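Local coordinates for protein alcohol dehydrogenase, zinc-containing (Thermotoga maritima, PDB 1VJ0) that binds two zinc ions and probably works as an oxidoreductase, an alcohol dehydrogenase of the zinc-dependent medium-chain type, at residues G180-H185 with H331-T335; V213-S217 with I338-N342; R266-I271 with L287-G292; L281-E286 with W313-K317. One frame throughout, in Å; residues are numbered along the deposited sequence.

In the fold
Interaction 1 comes first along the chain: helix 170-188, which carries the zinc ligand C178, meets helix 329-340 and closes a loop of some 145 residues. Helix 206-217 then opens interaction 2, which ends further along that same helix 329-340, so the two contacts cross; they touch where I214 and I338 pack on Y184. Interactions 3 and 4 both lie within these long loops and close short ones among strands 268-273, 292-296 and 320-323 of the parallel sheet. They cross each other too, since helix 280-287 falls between the segments of interaction 3, and K317 joins them by reaching L288 O. Interactions 1 and 3 have centres about 23 Å apart.

Interaction 1. Residues G180-H185 with H331-T335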
loop_
_atom_site.group_PDB
_atom_site.type_symbol
_atom_site.label_atom_id
_atom_site.label_comp_id
_atom_site.label_asym_id
_atom_site.label_seq_id
_atom_site.Cartn_x
_atom_site.Cartn_y
_atom_site.Cartn_z
ATOM N N GLY A 180 -9.306 -18.241 13.295
ATOM C CA GLY A 180 -8.855 -16.900 13.617
ATOM C C GLY A 180 -7.786 -16.316 12.726
ATOM O O GLY A 180 -7.864 -15.133 12.359
ATOM N N ALA A 181 -6.810 -17.112 12.325
ATOM C CA ALA A 181 -5.785 -16.597 11.429
ATOM C C ALA A 181 -6.271 -16.394 9.992
ATOM O O ALA A 181 -5.832 -15.473 9.285
ATOM C CB ALA A 181 -4.554 -17.468 11.491
ATOM N N THR A 182 -7.229 -17.222 9.559
ATOM C CA THR A 182 -7.825 -17.007 8.270
ATOM C C THR A 182 -8.661 -15.715 8.297
ATOM O O THR A 182 -8.554 -14.882 7.385
ATOM C CB THR A 182 -8.630 -18.258 7.862
ATOM O OG1 THR A 182 -7.732 -19.335 7.677
ATOM C CG2 THR A 182 -9.309 -18.052 6.524
ATOM N N ALA A 183 -9.461 -15.508 9.349
ATOM C CA ALA A 183 -10.176 -14.241 9.497
ATOM C C ALA A 183 -9.187 -13.041 9.553
ATOM O O ALA A 183 -9.393 -12.020 8.917
ATOM C CB ALA A 183 -11.092 -14.276 10.758
ATOM N N TYR A 184 -8.093 -13.178 10.301
ATOM C CA TYR A 184 -7.087 -12.129 10.313
ATOM C C TYR A 184 -6.570 -11.833 8.909
ATOM O O TYR A 184 -6.503 -10.663 8.484
ATOM C CB TYR A 184 -5.945 -12.348 11.363
ATOM C CG TYR A 184 -5.117 -11.110 11.305
ATOM C CD1 TYR A 184 -5.553 -9.955 11.909
ATOM C CD2 TYR A 184 -3.995 -11.050 10.502
ATOM C CE1 TYR A 184 -4.884 -8.764 11.739
ATOM C CE2 TYR A 184 -3.300 -9.856 10.339
ATOM C CZ TYR A 184 -3.756 -8.730 10.946
ATOM O OH TYR A 184 -3.077 -7.556 10.739
ATOM N N HIS A 185 -6.178 -12.862 8.175
ATOM C CA HIS A 185 -5.703 -12.717 6.817
ATOM C C HIS A 185 -6.702 -11.844 6.030
ATOM O O HIS A 185 -6.347 -10.920 5.266
ATOM C CB HIS A 185 -5.548 -14.138 6.197
ATOM C CG HIS A 185 -5.030 -14.163 4.791
ATOM N ND1 HIS A 185 -4.715 -15.344 4.139
ATOM C CD2 HIS A 185 -4.692 -13.171 3.944
ATOM C CE1 HIS A 185 -4.273 -15.065 2.924
ATOM N NE2 HIS A 185 -4.231 -13.747 2.783
ATOM N N HIS A 331 0.313 -13.759 9.854
ATOM C CA HIS A 331 -1.047 -13.731 10.318
ATOM C C HIS A 331 -1.192 -14.429 11.668
ATOM O O HIS A 331 -1.972 -13.977 12.535
ATOM C CB HIS A 331 -1.983 -14.396 9.307
ATOM C CG HIS A 331 -1.912 -13.819 7.940
ATOM N ND1 HIS A 331 -1.699 -14.598 6.820
ATOM C CD2 HIS A 331 -1.975 -12.533 7.501
ATOM C CE1 HIS A 331 -1.685 -13.821 5.741
ATOM N NE2 HIS A 331 -1.842 -12.562 6.125
ATOM N N PHE A 332 -0.475 -15.541 11.812
ATOM C CA PHE A 332 -0.385 -16.322 13.068
ATOM C C PHE A 332 -0.032 -15.439 14.301
ATOM O O PHE A 332 -0.743 -15.374 15.306
ATOM C CB PHE A 332 0.613 -17.495 12.825
ATOM C CG PHE A 332 1.113 -18.176 14.076
ATOM C CD1 PHE A 332 0.266 -18.882 14.903
ATOM C CD2 PHE A 332 2.424 -18.090 14.419
ATOM C CE1 PHE A 332 0.778 -19.517 16.064
ATOM C CE2 PHE A 332 2.925 -18.700 15.580
ATOM C CZ PHE A 332 2.094 -19.400 16.383
ATOM N N VAL A 333 1.063 -14.719 14.187
ATOM C CA VAL A 333 1.546 -13.903 15.276
ATOM C C VAL A 333 0.523 -12.803 15.613
ATOM O O VAL A 333 0.196 -12.550 16.786
ATOM C CB VAL A 333 2.922 -13.301 14.844
ATOM C CG1 VAL A 333 3.276 -12.058 15.627
ATOM C CG2 VAL A 333 3.991 -14.340 14.914
ATOM N N LYS A 334 -0.002 -12.147 14.592
ATOM C CA LYS A 334 -0.946 -11.059 14.843
ATOM C C LYS A 334 -2.274 -11.560 15.399
ATOM O O LYS A 334 -2.947 -10.886 16.190
ATOM C CB LYS A 334 -1.138 -10.224 13.580
ATOM C CG LYS A 334 0.149 -9.658 13.056
ATOM C CD LYS A 334 0.012 -9.006 11.685
ATOM C CE LYS A 334 1.407 -8.624 11.159
ATOM N NZ LYS A 334 1.479 -8.215 9.682
ATOM N N THR A 335 -2.665 -12.754 14.983
ATOM C CA THR A 335 -3.887 -13.393 15.523
ATOM C C THR A 335 -3.701 -13.744 17.000
ATOM O O THR A 335 -4.597 -13.520 17.815
ATOM C CB THR A 335 -4.205 -14.657 14.720
ATOM O OG1 THR A 335 -4.533 -14.279 13.370
ATOM C CG2 THR A 335 -5.421 -15.391 15.273
#
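H331 lays its imidazole against that of H185 in an offset stack, centroids 4.2 Å apart and planes 16° from parallel. H185 CB sits over the middle of the H331 ring, 3.8 Å from its centroid, while H331 CE1 lies over one face of the H185 ring toward its rim. Both rings are anchored beyond the stack: H185 ND1 bonds to V326 O and H331 ND1 to the backbone N of D328, which should limit their rotation. H331 CD2 also meets the edge of the Y184 ring, near its plane. The axes of the two segments, parts of helices 170-188 and 329-340, run at 104° and approach to 8.7 Å. In this buried crossing helix 170-188, which carries the zinc ligand C178 two residues before G180, packs against the helix that follows the last strand, 320-323, of the parallel Rossmann-type sheet. Next along, K334 runs its extended chain past Y184: CB stands over one ring face, a CH-pi contact 4.1 Å from the centroid, and K334 CD reaches to 3.5 Å from Y184 OH. Y184 CG, anti to the backbone N (chi1 -174°), sets the ring against K334 and H331, and the hydroxyl bonds to S193 OG of the second subunit. T335 is wedged between A181 and Y184. Its OG1 lies 3.1 Å from Y184 CB but bonds within its own helix to H331 O, which also accepts from T335 N on the opposite face of the carbonyl plane. T335 CG2 rests on the backbone of G180, 3.6 Å from G180 C, where a beta carbon on the glycine would be tight.

Interaction 2. Residues V213-S217 with I338-N342; sequences VIARS and ITSRN
V213 CG1 abuts the side-chain amide of N342, 3.4 Å from its CG, in the closest approach of this contact. The valine methyl points across because it is anti to its own backbone N (chi1 172°), and the asparagine comes from the opposite direction. N342 ND2 turns back to I338 O with an N-H...O angle of 162°, the acceptor near the amide plane; R341 N reaches that oxygen from its other face. With the amide of N342 replaced by an alanine, I338 O is likely to lose its second donor and a gap to open beside V213 CG1. S217 OG, 3.7 Å from I338 CG2, likewise bonds back to V213 O; no hydrogen bond crosses between the segments. Helix 206-217 follows the first strand of the Rossmann-type fold, as in the nucleotide-binding unit of such dehydrogenases, and here its C-terminal end packs on the end of helix 329-340. I214 and I338 meet more loosely, I214 CG1 to I338 CD1 at 4.3 Å. Toward the partly exposed R341 the contact thins further: the guanidinium approaches S217 CB obliquely through NH2, and a water 2.7 Å from S217 O takes only a weak bond from R341 NH1.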
loop_
_atom_site.group_PDB
_atom_site.type_symbol
_atom_site.label_atom_id
_atom_site.label_comp_id
_atom_site.label_asym_id
_atom_site.label_seq_id
_atom_site.Cartn_x
_atom_site.Cartn_y
_atom_site.Cartn_z
ATOM N N VAL A 213 -14.479 -9.912 16.514
ATOM C CA VAL A 213 -13.455 -9.456 17.440
ATOM C C VAL A 213 -12.285 -8.753 16.729
ATOM O O VAL A 213 -11.789 -7.720 17.209
ATOM C CB VAL A 213 -12.988 -10.641 18.316
ATOM C CG1 VAL A 213 -11.784 -10.295 19.179
ATOM C CG2 VAL A 213 -14.142 -11.140 19.161
ATOM N N ILE A 214 -11.884 -9.251 15.557
ATOM C CA ILE A 214 -10.799 -8.649 14.812
ATOM C C ILE A 214 -11.279 -7.312 14.317
ATOM O O ILE A 214 -10.553 -6.336 14.468
ATOM C CB ILE A 214 -10.331 -9.536 13.678
ATOM C CG1 ILE A 214 -9.645 -10.797 14.244
ATOM C CG2 ILE A 214 -9.426 -8.814 12.680
ATOM C CD1 ILE A 214 -9.664 -11.973 13.222
ATOM N N ALA A 215 -12.483 -7.252 13.763
ATOM C CA ALA A 215 -13.012 -5.959 13.267
ATOM C C ALA A 215 -13.019 -4.913 14.365
ATOM O O ALA A 215 -12.578 -3.788 14.172
ATOM C CB ALA A 215 -14.426 -6.116 12.682
ATOM N N ARG A 216 -13.522 -5.307 15.534
ATOM C CA ARG A 216 -13.560 -4.422 16.703
ATOM C C ARG A 216 -12.128 -3.995 17.095
ATOM O O ARG A 216 -11.869 -2.832 17.315
ATOM C CB ARG A 216 -14.229 -5.119 17.885
ATOM C CG ARG A 216 -15.728 -5.036 17.945
ATOM C CD ARG A 216 -16.290 -3.764 18.690
ATOM N NE ARG A 216 -16.412 -2.629 17.769
ATOM C CZ ARG A 216 -17.517 -2.244 17.136
ATOM N NH1 ARG A 216 -18.655 -2.891 17.303
ATOM N NH2 ARG A 216 -17.479 -1.192 16.320
ATOM N N SER A 217 -11.203 -4.945 17.143
ATOM C CA SER A 217 -9.848 -4.677 17.579
ATOM C C SER A 217 -9.044 -3.747 16.680
ATOM O O SER A 217 -8.196 -3.018 17.175
ATOM C CB SER A 217 -9.096 -5.995 17.759
ATOM O OG SER A 217 -9.766 -6.784 18.718
ATOM N N ILE A 338 -4.071 -10.400 18.966
ATOM C CA ILE A 338 -5.475 -9.973 19.119
ATOM C C ILE A 338 -6.224 -10.896 20.075
ATOM O O ILE A 338 -6.969 -10.458 20.966
ATOM C CB ILE A 338 -6.170 -9.908 17.757
ATOM C CG1 ILE A 338 -5.607 -8.747 16.930
ATOM C CG2 ILE A 338 -7.674 -9.695 17.904
ATOM C CD1 ILE A 338 -5.977 -8.887 15.394
ATOM N N THR A 339 -6.027 -12.190 19.876
ATOM C CA THR A 339 -6.709 -13.192 20.661
ATOM C C THR A 339 -6.405 -13.000 22.170
ATOM O O THR A 339 -7.299 -13.065 23.013
ATOM C CB THR A 339 -6.340 -14.584 20.155
ATOM O OG1 THR A 339 -6.848 -14.762 18.826
ATOM C CG2 THR A 339 -7.031 -15.662 20.991
ATOM N N SER A 340 -5.139 -12.708 22.473
ATOM C CA SER A 340 -4.644 -12.597 23.835
ATOM C C SER A 340 -5.286 -11.426 24.592
ATOM O O SER A 340 -5.319 -11.446 25.806
ATOM C CB SER A 340 -3.121 -12.455 23.820
ATOM O OG SER A 340 -2.785 -11.124 23.444
ATOM N N ARG A 341 -5.789 -10.423 23.880
ATOM C CA ARG A 341 -6.565 -9.366 24.502
ATOM C C ARG A 341 -8.056 -9.680 24.555
ATOM O O ARG A 341 -8.822 -8.851 24.986
ATOM C CB ARG A 341 -6.383 -8.054 23.782
ATOM C CG ARG A 341 -4.937 -7.541 23.719
ATOM C CD ARG A 341 -4.814 -6.167 23.024
ATOM N NE ARG A 341 -4.853 -6.241 21.546
ATOM C CZ ARG A 341 -5.775 -5.652 20.757
ATOM N NH1 ARG A 341 -6.813 -4.953 21.254
ATOM N NH2 ARG A 341 -5.667 -5.814 19.432
ATOM N N ASN A 342 -8.481 -10.855 24.099
ATOM C CA ASN A 342 -9.916 -11.136 24.017
ATOM C C ASN A 342 -10.270 -12.548 24.458
ATOM O O ASN A 342 -11.296 -13.139 24.008
ATOM C CB ASN A 342 -10.346 -10.905 22.575
ATOM C CG ASN A 342 -10.313 -9.451 22.179
ATOM O OD1 ASN A 342 -11.216 -8.717 22.503
ATOM N ND2 ASN A 342 -9.316 -9.062 21.405
HETATM O O HOH W 1 -8.336 -2.394 19.799
#

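Interaction 3. Residues R266-I271 with L287-G292; sequences RGADFI and LLRRGG
R289 lays its aliphatic chain over the backbone of R266-A268, CB lying 3.2 Å from R266 O and CG 3.4 Å from A268 O. Its CG stands between backbone N and carbonyl carbon (chi1 70°), and from there the chain runs extended to D269. R289 NE gives D269 OD1 a 2.8 Å salt bridge in the guanidinium plane, using the anti lone pair of the oxygen; carboxylate and guanidinium planes are 70° apart. D269 OD2 bonds to T198 N, which should help fix the carboxylate. R289 NH1 turns to R290 O and to E123 of the third subunit, so the guanidinium is held at several points. Beside this bridge the backbones pair in parallel at A268 and L288: A268 N donates to L287 O and R289 N to A268 O, the second bond almost straight at 176°. G267 lies so close to L287 and L288 that a beta carbon would clash with both, and its backbone angles also suit glycine. A type II turn from R289 to G292 then swings the chain away, closed by G292 N to R289 O; a water links R266 O with R290 N. On the apolar side I271 CG1 meets L288 CD1 at 3.8 Å, and I271 CD1 meets L287 CB at 4.0 Å. Strand 268-273 runs between strands 198-202 and 292-296 of the parallel Rossmann sheet, and helix 280-287 makes the crossover from it toward strand 292-296, with strand 288-289 and the turn at its end lying against the third subunit.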
loop_
_atom_site.group_PDB
_atom_site.type_symbol
_atom_site.label_atom_id
_atom_site.label_comp_id
_atom_site.label_asym_id
_atom_site.label_seq_id
_atom_site.Cartn_x
_atom_site.Cartn_y
_atom_site.Cartn_z
ATOM N N ARG A 266 -24.708 4.553 1.514
ATOM C CA ARG A 266 -23.567 4.108 0.682
ATOM C C ARG A 266 -23.448 2.579 0.473
ATOM O O ARG A 266 -23.128 2.139 -0.621
ATOM C CB ARG A 266 -22.233 4.628 1.239
ATOM C CG ARG A 266 -22.130 6.123 1.262
ATOM C CD ARG A 266 -20.727 6.601 1.613
ATOM N NE ARG A 266 -20.390 6.242 2.981
ATOM C CZ ARG A 266 -20.665 6.988 4.048
ATOM N NH1 ARG A 266 -21.243 8.185 3.946
ATOM N NH2 ARG A 266 -20.283 6.555 5.238
ATOM N N GLY A 267 -23.622 1.798 1.546
ATOM C CA GLY A 267 -23.246 0.394 1.559
ATOM C C GLY A 267 -22.046 0.185 2.484
ATOM O O GLY A 267 -21.381 1.148 2.934
ATOM N N ALA A 268 -21.797 -1.075 2.808
ATOM C CA ALA A 268 -20.620 -1.502 3.582
ATOM C C ALA A 268 -19.282 -1.165 2.929
ATOM O O ALA A 268 -19.121 -1.307 1.727
ATOM C CB ALA A 268 -20.686 -3.043 3.831
ATOM N N ASP A 269 -18.299 -0.781 3.751
ATOM C CA ASP A 269 -16.934 -0.495 3.300
ATOM C C ASP A 269 -16.166 -1.815 3.079
ATOM O O ASP A 269 -15.352 -1.946 2.148
ATOM C CB ASP A 269 -16.261 0.328 4.403
ATOM C CG ASP A 269 -16.986 1.639 4.659
ATOM O OD1 ASP A 269 -17.218 2.399 3.666
ATOM O OD2 ASP A 269 -17.401 2.001 5.788
ATOM N N PHE A 270 -16.492 -2.816 3.915
ATOM C CA PHE A 270 -15.762 -4.063 3.983
ATOM C C PHE A 270 -16.730 -5.184 4.360
ATOM O O PHE A 270 -17.476 -5.073 5.309
ATOM C CB PHE A 270 -14.574 -3.968 4.976
ATOM C CG PHE A 270 -13.787 -5.282 5.151
ATOM C CD1 PHE A 270 -14.221 -6.275 6.044
ATOM C CD2 PHE A 270 -12.670 -5.554 4.360
ATOM C CE1 PHE A 270 -13.490 -7.501 6.160
ATOM C CE2 PHE A 270 -11.929 -6.740 4.510
ATOM C CZ PHE A 270 -12.359 -7.706 5.408
ATOM N N ILE A 271 -16.739 -6.225 3.553
ATOM C CA ILE A 271 -17.511 -7.423 3.833
ATOM C C ILE A 271 -16.618 -8.649 3.937
ATOM O O ILE A 271 -15.727 -8.830 3.119
ATOM C CB ILE A 271 -18.589 -7.623 2.750
ATOM C CG1 ILE A 271 -19.428 -6.338 2.642
ATOM C CG2 ILE A 271 -19.485 -8.797 3.086
ATOM C CD1 ILE A 271 -20.592 -6.435 1.699
ATOM N N LEU A 287 -24.748 -5.329 -1.022
ATOM C CA LEU A 287 -24.550 -4.547 0.187
ATOM C C LEU A 287 -23.295 -3.673 0.154
ATOM O O LEU A 287 -23.118 -2.807 1.049
ATOM C CB LEU A 287 -24.424 -5.471 1.409
ATOM C CG LEU A 287 -25.642 -6.338 1.738
ATOM C CD1 LEU A 287 -25.295 -7.207 2.921
ATOM C CD2 LEU A 287 -26.871 -5.459 1.989
ATOM N N LEU A 288 -22.400 -3.963 -0.784
ATOM C CA LEU A 288 -21.087 -3.329 -0.851
ATOM C C LEU A 288 -21.201 -1.899 -1.448
ATOM O O LEU A 288 -21.891 -1.695 -2.477
ATOM C CB LEU A 288 -20.181 -4.220 -1.723
ATOM C CG LEU A 288 -18.659 -4.043 -1.667
ATOM C CD1 LEU A 288 -18.127 -4.353 -0.307
ATOM C CD2 LEU A 288 -18.016 -4.956 -2.736
ATOM N N ARG A 289 -20.549 -0.908 -0.819
ATOM C CA ARG A 289 -20.521 0.396 -1.427
ATOM C C ARG A 289 -19.650 0.400 -2.663
ATOM O O ARG A 289 -18.812 -0.503 -2.900
ATOM C CB ARG A 289 -20.029 1.471 -0.486
ATOM C CG ARG A 289 -18.560 1.451 -0.099
ATOM C CD ARG A 289 -18.092 2.876 0.339
ATOM N NE ARG A 289 -16.751 2.909 0.925
ATOM C CZ ARG A 289 -15.632 3.178 0.252
ATOM N NH1 ARG A 289 -15.627 3.387 -1.062
ATOM N NH2 ARG A 289 -14.492 3.281 0.904
ATOM N N ARG A 290 -19.911 1.391 -3.471
ATOM C CA ARG A 290 -19.002 1.746 -4.562
ATOM C C ARG A 290 -17.630 1.997 -3.946
ATOM O O ARG A 290 -17.528 2.788 -3.034
ATOM C CB ARG A 290 -19.517 2.968 -5.271
ATOM C CG ARG A 290 -20.706 2.652 -6.130
ATOM C CD ARG A 290 -21.061 3.771 -7.035
ATOM N NE ARG A 290 -20.488 3.581 -8.363
ATOM C CZ ARG A 290 -20.168 4.574 -9.183
ATOM N NH1 ARG A 290 -20.325 5.855 -8.809
ATOM N NH2 ARG A 290 -19.663 4.306 -10.385
ATOM N N GLY A 291 -16.623 1.312 -4.451
ATOM C CA GLY A 291 -15.232 1.366 -3.937
ATOM C C GLY A 291 -14.964 0.391 -2.802
ATOM O O GLY A 291 -13.850 0.342 -2.286
ATOM N N GLY A 292 -15.986 -0.379 -2.420
ATOM C CA GLY A 292 -15.922 -1.338 -1.334
ATOM C C GLY A 292 -15.003 -2.545 -1.535
ATOM O O GLY A 292 -14.577 -2.858 -2.685
HETATM O O HOH W 2 -22.069 3.289 -2.701
#

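Interaction 4. Residues L281-E286 with W313-K317; sequences LLEGSE and WLVLK
W313 takes S285 CB onto one face of its indole in a CH-pi contact, 3.5 Å from the centroid of the five-membered ring and 19° off the normal. Beside this, L282 CD2 touches the benzo edge at W313 CH2, 3.8 Å away and near the ring plane. S285 OG bonds to L281 O within its own helix, while it also lies 3.5 Å from W313 CE3. Helix 280-287, the crossover helix between strands 268-273 and 292-296 of the Rossmann-type sheet, is joined here to W313 of helix 310-315 and to K317 beyond it, ahead of strand 320-323. Among the hydrogen bonds, W313 NE1 gives one to E286 OE2 (3.1 Å, 151°); the oxygen lies near the ring plane, but the N-H arrives from above the carboxylate plane, the two planes being 85° apart. Cutting W313 back to an alanine is likely to leave E286 OE2 without this donor and open a gap over S285 CB. K317, bent at chi3 and chi4, brings NZ to L288 O, with a weak 3.1 Å bond to S285 O. A water bridges the charged groups, donating to E286 OE1 and accepting from K317 NZ, which lie 5.1 Å apart.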
loop_
_atom_site.group_PDB
_atom_site.type_symbol
_atom_site.label_atom_id
_atom_site.label_comp_id
_atom_site.label_asym_id
_atom_site.label_seq_id
_atom_site.Cartn_x
_atom_site.Cartn_y
_atom_site.Cartn_z
ATOM N N LEU A 281 -22.290 -14.419 -2.090
ATOM C CA LEU A 281 -21.838 -13.296 -2.893
ATOM C C LEU A 281 -22.997 -12.596 -3.558
ATOM O O LEU A 281 -22.881 -11.421 -3.900
ATOM C CB LEU A 281 -20.821 -13.737 -3.986
ATOM C CG LEU A 281 -19.366 -13.746 -3.511
ATOM C CD1 LEU A 281 -19.172 -14.673 -2.322
ATOM C CD2 LEU A 281 -18.510 -14.140 -4.701
ATOM N N LEU A 282 -24.086 -13.310 -3.805
ATOM C CA LEU A 282 -25.247 -12.690 -4.441
ATOM C C LEU A 282 -25.833 -11.589 -3.550
ATOM O O LEU A 282 -26.198 -10.530 -4.050
ATOM C CB LEU A 282 -26.354 -13.704 -4.799
ATOM C CG LEU A 282 -25.948 -14.957 -5.623
ATOM C CD1 LEU A 282 -27.147 -15.680 -6.118
ATOM C CD2 LEU A 282 -25.045 -14.641 -6.762
ATOM N N GLU A 283 -25.906 -11.824 -2.249
ATOM C CA GLU A 283 -26.341 -10.750 -1.319
ATOM C C GLU A 283 -25.243 -9.729 -0.953
ATOM O O GLU A 283 -25.458 -8.526 -1.015
ATOM C CB GLU A 283 -26.923 -11.362 -0.058
ATOM C CG GLU A 283 -26.999 -10.337 1.045
ATOM C CD GLU A 283 -27.814 -10.764 2.234
ATOM O OE1 GLU A 283 -27.907 -11.993 2.515
ATOM O OE2 GLU A 283 -28.343 -9.823 2.891
ATOM N N GLY A 284 -24.067 -10.205 -0.612
ATOM C CA GLY A 284 -22.975 -9.337 -0.246
ATOM C C GLY A 284 -22.665 -8.279 -1.287
ATOM O O GLY A 284 -22.417 -7.127 -0.936
ATOM N N SER A 285 -22.678 -8.670 -2.563
ATOM C CA SER A 285 -22.341 -7.756 -3.672
ATOM C C SER A 285 -23.285 -6.578 -3.680
ATOM O O SER A 285 -22.882 -5.438 -3.905
ATOM C CB SER A 285 -22.406 -8.513 -5.017
ATOM O OG SER A 285 -21.405 -9.532 -5.119
ATOM N N GLU A 286 -24.545 -6.825 -3.351
ATOM C CA GLU A 286 -25.531 -5.757 -3.308
ATOM C C GLU A 286 -25.449 -4.881 -2.060
ATOM O O GLU A 286 -26.072 -3.840 -2.024
ATOM C CB GLU A 286 -26.951 -6.323 -3.441
ATOM C CG GLU A 286 -27.218 -7.140 -4.736
ATOM C CD GLU A 286 -27.346 -6.322 -6.016
ATOM O OE1 GLU A 286 -27.126 -5.101 -6.018
ATOM O OE2 GLU A 286 -27.702 -6.923 -7.070
ATOM N N TRP A 313 -21.731 -5.504 -10.238
ATOM C CA TRP A 313 -21.020 -5.835 -9.006
ATOM C C TRP A 313 -19.546 -5.554 -9.001
ATOM O O TRP A 313 -19.020 -5.350 -7.930
ATOM C CB TRP A 313 -21.223 -7.292 -8.597
ATOM C CG TRP A 313 -22.616 -7.592 -8.383
ATOM C CD1 TRP A 313 -23.637 -6.700 -8.258
ATOM C CD2 TRP A 313 -23.202 -8.894 -8.271
ATOM N NE1 TRP A 313 -24.815 -7.374 -8.079
ATOM C CE2 TRP A 313 -24.574 -8.718 -8.090
ATOM C CE3 TRP A 313 -22.693 -10.192 -8.284
ATOM C CZ2 TRP A 313 -25.463 -9.783 -7.952
ATOM C CZ3 TRP A 313 -23.614 -11.268 -8.155
ATOM C CH2 TRP A 313 -24.951 -11.034 -7.982
ATOM N N LEU A 314 -18.891 -5.590 -10.165
ATOM C CA LEU A 314 -17.472 -5.266 -10.245
ATOM C C LEU A 314 -17.189 -3.922 -10.846
ATOM O O LEU A 314 -16.638 -3.095 -10.163
ATOM C CB LEU A 314 -16.682 -6.267 -11.064
ATOM C CG LEU A 314 -16.070 -7.443 -10.367
ATOM C CD1 LEU A 314 -15.443 -8.355 -11.469
ATOM C CD2 LEU A 314 -15.061 -7.075 -9.320
ATOM N N VAL A 315 -17.550 -3.716 -12.108
ATOM C CA VAL A 315 -17.082 -2.522 -12.856
ATOM C C VAL A 315 -17.717 -1.226 -12.328
ATOM O O VAL A 315 -17.025 -0.258 -11.855
ATOM C CB VAL A 315 -17.313 -2.710 -14.361
ATOM C CG1 VAL A 315 -16.916 -1.450 -15.161
ATOM C CG2 VAL A 315 -16.600 -3.949 -14.842
ATOM N N LEU A 316 -19.046 -1.173 -12.410
ATOM C CA LEU A 316 -19.750 0.044 -12.000
ATOM C C LEU A 316 -19.487 0.343 -10.505
ATOM O O LEU A 316 -19.384 1.523 -10.059
ATOM C CB LEU A 316 -21.249 -0.137 -12.244
ATOM C CG LEU A 316 -22.094 1.093 -11.944
ATOM C CD1 LEU A 316 -21.684 2.228 -12.884
ATOM C CD2 LEU A 316 -23.568 0.741 -12.143
ATOM N N LYS A 317 -19.396 -0.719 -9.724
ATOM C CA LYS A 317 -19.021 -0.573 -8.318
ATOM C C LYS A 317 -17.560 -0.232 -8.027
ATOM O O LYS A 317 -17.243 0.104 -6.910
ATOM C CB LYS A 317 -19.409 -1.843 -7.550
ATOM C CG LYS A 317 -20.147 -1.515 -6.351
ATOM C CD LYS A 317 -20.563 -2.723 -5.573
ATOM C CE LYS A 317 -22.007 -3.071 -5.829
ATOM N NZ LYS A 317 -22.919 -2.516 -4.861
HETATM O O HOH W 3 -25.278 -3.195 -6.132
#